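Local structure of DNA-binding protein Sso10a-2 (Sulfolobus solfataricus, 4HW0) at residues F15-N20 / A34-V39. The protein binds DNA, probably through its winged-helix domain, and is thought to help compact and organise the chromatin of this archaeon. Numbering follows the deposited sequence.
Sequences FDILRN and AGINYV
In the winged-helix domain, Asp16 and Ile17 of helix 10-18 meet Ala34 and Ile36 at the turn of the helix-turn-helix, where helix 27-34 hands over to helix 38-50. Ala34 sits directly against the backbone of the first helix: its CB lies 3.6 Å from Asp16 C and 3.8 Å from Asp16 CB, a close approach that the short methyl of alanine suits. Gly35 follows with a positive phi, a conformation that glycine adopts easily for want of a side chain, and Asn37 caps the next helix through OD1 to Val40 N. Between them Ile36 points back to the first helix, and its CD1 meets Ile17 CD1 at 3.8 Å, the two side chains crossing at about a right angle. Ile36 CG1 lies between the backbone N and carbonyl carbon (chi1 61°), which carries this methyl to Ile17, itself packed on Tyr44, Leu45 and Leu48.

Polar groups border this apolar centre. Asn20 ND2 donates to Asp16 O at 2.7 Å, nearly in line with the carbonyl, and also lies over one face of the Arg19 guanidinium. Replacing Asn20 by alanine is likely to leave Asp16 O without this side-chain donor and that guanidinium face without its amide neighbour. Asp16 divides its carboxylate: OD1 takes Arg19 NE in the guanidinium plane at 2.9 Å through its anti lone pair, while OD2 pairs with Arg8. Direct contact is thus apolar and rests on shape, while polar ties run at its border: Arg8 links the Asp16 carboxylate to Ala34 O, which a water weakly joins to Arg19 NH2.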
ATOM      1  N   PHE A  15     -16.496   4.789   0.431  1.00 26.47           N
ATOM      2  CA  PHE A  15     -16.810   3.814  -0.600  1.00 25.59           C
ATOM      3  C   PHE A  15     -18.046   3.040  -0.223  1.00 27.65           C
ATOM      4  O   PHE A  15     -18.936   2.841  -1.057  1.00 25.89           O
ATOM      5  CB  PHE A  15     -15.637   2.861  -0.869  1.00 28.01           C
ATOM      6  CG  PHE A  15     -15.964   1.707  -1.773  1.00 29.57           C
ATOM      7  CD1 PHE A  15     -16.142   1.902  -3.109  1.00 31.46           C
ATOM      8  CD2 PHE A  15     -16.085   0.437  -1.290  1.00 34.66           C
ATOM      9  CE1 PHE A  15     -16.474   0.849  -3.983  1.00 33.85           C
ATOM     10  CE2 PHE A  15     -16.319  -0.636  -2.143  1.00 37.45           C
ATOM     11  CZ  PHE A  15     -16.550  -0.419  -3.506  1.00 36.77           C
ATOM     12  N   ASP A  16     -18.083   2.588   1.025  1.00 27.79           N
ATOM     13  CA  ASP A  16     -19.249   1.809   1.494  1.00 30.74           C
ATOM     14  C   ASP A  16     -20.553   2.606   1.514  1.00 28.77           C
ATOM     15  O   ASP A  16     -21.587   2.104   1.203  1.00 28.83           O
ATOM     16  CB  ASP A  16     -18.955   1.189   2.849  1.00 33.61           C
ATOM     17  CG  ASP A  16     -17.981  -0.010   2.742  1.00 37.72           C
ATOM     18  OD1 ASP A  16     -18.032  -0.709   1.705  1.00 38.46           O
ATOM     19  OD2 ASP A  16     -17.173  -0.222   3.668  1.00 36.70           O
ATOM     20  N   ILE A  17     -20.466   3.904   1.771  1.00 26.98           N
ATOM     21  CA  ILE A  17     -21.634   4.747   1.538  1.00 25.79           C
ATOM     22  C   ILE A  17     -22.026   4.880   0.066  1.00 26.13           C
ATOM     23  O   ILE A  17     -23.194   4.712  -0.326  1.00 25.98           O
ATOM     24  CB  ILE A  17     -21.406   6.143   2.138  1.00 25.47           C
ATOM     25  CG1 ILE A  17     -21.271   6.020   3.639  1.00 25.90           C
ATOM     26  CG2 ILE A  17     -22.542   7.087   1.801  1.00 25.70           C
ATOM     27  CD1 ILE A  17     -20.751   7.217   4.380  1.00 26.76           C
ATOM     28  N   LEU A  18     -21.077   5.300  -0.738  1.00 25.41           N
ATOM     29  CA  LEU A  18     -21.339   5.580  -2.112  1.00 27.06           C
ATOM     30  C   LEU A  18     -21.900   4.414  -2.899  1.00 26.02           C
ATOM     31  O   LEU A  18     -22.733   4.605  -3.807  1.00 27.85           O
ATOM     32  CB  LEU A  18     -20.078   6.056  -2.809  1.00 26.20           C
ATOM     33  CG  LEU A  18     -19.661   7.469  -2.346  1.00 26.78           C
ATOM     34  CD1 LEU A  18     -18.245   7.701  -2.759  1.00 25.92           C
ATOM     35  CD2 LEU A  18     -20.584   8.559  -2.832  1.00 28.01           C
ATOM     36  N   ARG A  19     -21.412   3.228  -2.601  1.00 28.13           N
ATOM     37  CA  ARG A  19     -21.843   2.075  -3.389  1.00 31.13           C
ATOM     38  C   ARG A  19     -23.233   1.706  -2.982  1.00 31.85           C
ATOM     39  O   ARG A  19     -23.851   0.877  -3.626  1.00 29.43           O
ATOM     40  CB  ARG A  19     -20.832   0.934  -3.251  1.00 35.71           C
ATOM     41  CG  ARG A  19     -20.855   0.257  -1.909  1.00 39.50           C
ATOM     42  CD  ARG A  19     -19.764  -0.815  -1.747  1.00 44.30           C
ATOM     43  NE  ARG A  19     -19.862  -1.390  -0.403  1.00 45.91           N
ATOM     44  CZ  ARG A  19     -20.843  -2.219  -0.035  1.00 56.42           C
ATOM     45  NH1 ARG A  19     -21.799  -2.590  -0.903  1.00 56.93           N
ATOM     46  NH2 ARG A  19     -20.893  -2.686   1.212  1.00 60.07           N
ATOM     47  N   ASN A  20     -23.749   2.307  -1.911  1.00 29.90           N
ATOM     48  CA  ASN A  20     -25.166   2.097  -1.520  1.00 30.81           C
ATOM     49  C   ASN A  20     -26.107   3.250  -1.881  1.00 32.63           C
ATOM     50  O   ASN A  20     -27.290   3.224  -1.521  1.00 32.02           O
ATOM     51  CB  ASN A  20     -25.191   1.813  -0.029  1.00 32.30           C
ATOM     52  CG  ASN A  20     -24.731   0.401   0.271  1.00 35.21           C
ATOM     53  OD1 ASN A  20     -25.452  -0.538  -0.036  1.00 35.31           O
ATOM     54  ND2 ASN A  20     -23.543   0.243   0.887  1.00 34.63           N
ATOM     55  N   ALA A  34     -23.791   0.729   4.638  1.00 26.39           N
ATOM     56  CA  ALA A  34     -22.413   0.917   4.958  1.00 26.88           C
ATOM     57  C   ALA A  34     -21.972   0.385   6.310  1.00 28.06           C
ATOM     58  O   ALA A  34     -20.760   0.312   6.584  1.00 28.34           O
ATOM     59  CB  ALA A  34     -22.007   2.371   4.773  1.00 25.39           C
ATOM     60  N   GLY A  35     -22.915  -0.092   7.130  1.00 29.30           N
ATOM     61  CA  GLY A  35     -22.563  -0.660   8.414  1.00 31.12           C
ATOM     62  C   GLY A  35     -21.914   0.361   9.335  1.00 31.16           C
ATOM     63  O   GLY A  35     -20.918   0.072   9.956  1.00 29.46           O
ATOM     64  N   ILE A  36     -22.534   1.523   9.435  1.00 30.31           N
ATOM     65  CA  ILE A  36     -22.092   2.608  10.309  1.00 31.01           C
ATOM     66  C   ILE A  36     -23.258   3.221  11.071  1.00 32.90           C
ATOM     67  O   ILE A  36     -24.397   3.212  10.569  1.00 35.61           O
ATOM     68  CB  ILE A  36     -21.425   3.760   9.497  1.00 27.66           C
ATOM     69  CG1 ILE A  36     -22.382   4.390   8.483  1.00 27.02           C
ATOM     70  CG2 ILE A  36     -20.169   3.275   8.822  1.00 27.71           C
ATOM     71  CD1 ILE A  36     -21.742   5.394   7.549  1.00 25.44           C
ATOM     72  N   ASN A  37     -22.979   3.756  12.267  1.00 32.22           N
ATOM     73  CA  ASN A  37     -24.017   4.306  13.071  1.00 31.95           C
ATOM     74  C   ASN A  37     -24.431   5.693  12.585  1.00 32.01           C
ATOM     75  O   ASN A  37     -23.819   6.261  11.698  1.00 29.82           O
ATOM     76  CB  ASN A  37     -23.650   4.255  14.564  1.00 33.24           C
ATOM     77  CG  ASN A  37     -22.564   5.212  14.927  1.00 32.30           C
ATOM     78  OD1 ASN A  37     -22.614   6.392  14.559  1.00 32.06           O
ATOM     79  ND2 ASN A  37     -21.592   4.733  15.704  1.00 32.32           N
ATOM     80  N   TYR A  38     -25.491   6.203  13.150  1.00 32.44           N
ATOM     81  CA  TYR A  38     -26.082   7.455  12.705  1.00 34.65           C
ATOM     82  C   TYR A  38     -25.122   8.658  12.832  1.00 34.08           C
ATOM     83  O   TYR A  38     -25.101   9.531  11.952  1.00 30.01           O
ATOM     84  CB  TYR A  38     -27.373   7.714  13.470  1.00 39.20           C
ATOM     85  CG  TYR A  38     -28.054   8.994  13.093  1.00 43.66           C
ATOM     86  CD1 TYR A  38     -28.916   9.045  12.022  1.00 49.80           C
ATOM     87  CD2 TYR A  38     -27.817  10.157  13.806  1.00 46.27           C
ATOM     88  CE1 TYR A  38     -29.531  10.234  11.655  1.00 52.50           C
ATOM     89  CE2 TYR A  38     -28.421  11.348  13.462  1.00 49.84           C
ATOM     90  CZ  TYR A  38     -29.278  11.387  12.384  1.00 52.95           C
ATOM     91  OH  TYR A  38     -29.840  12.593  12.025  1.00 53.12           O
ATOM     92  N   VAL A  39     -24.316   8.665  13.898  1.00 34.07           N
ATOM     93  CA  VAL A  39     -23.356   9.734  14.155  1.00 34.09           C
ATOM     94  C   VAL A  39     -22.271   9.727  13.103  1.00 32.39           C
ATOM     95  O   VAL A  39     -21.984  10.776  12.468  1.00 31.80           O
ATOM     96  CB  VAL A  39     -22.765   9.588  15.584  1.00 36.91           C
ATOM     97  CG1 VAL A  39     -21.721  10.661  15.854  1.00 38.61           C
ATOM     98  CG2 VAL A  39     -23.890   9.671  16.599  1.00 37.61           C
TER
HETATM   99  O   HOH W   1     -20.262  -2.112   4.225  1.00 49.19           O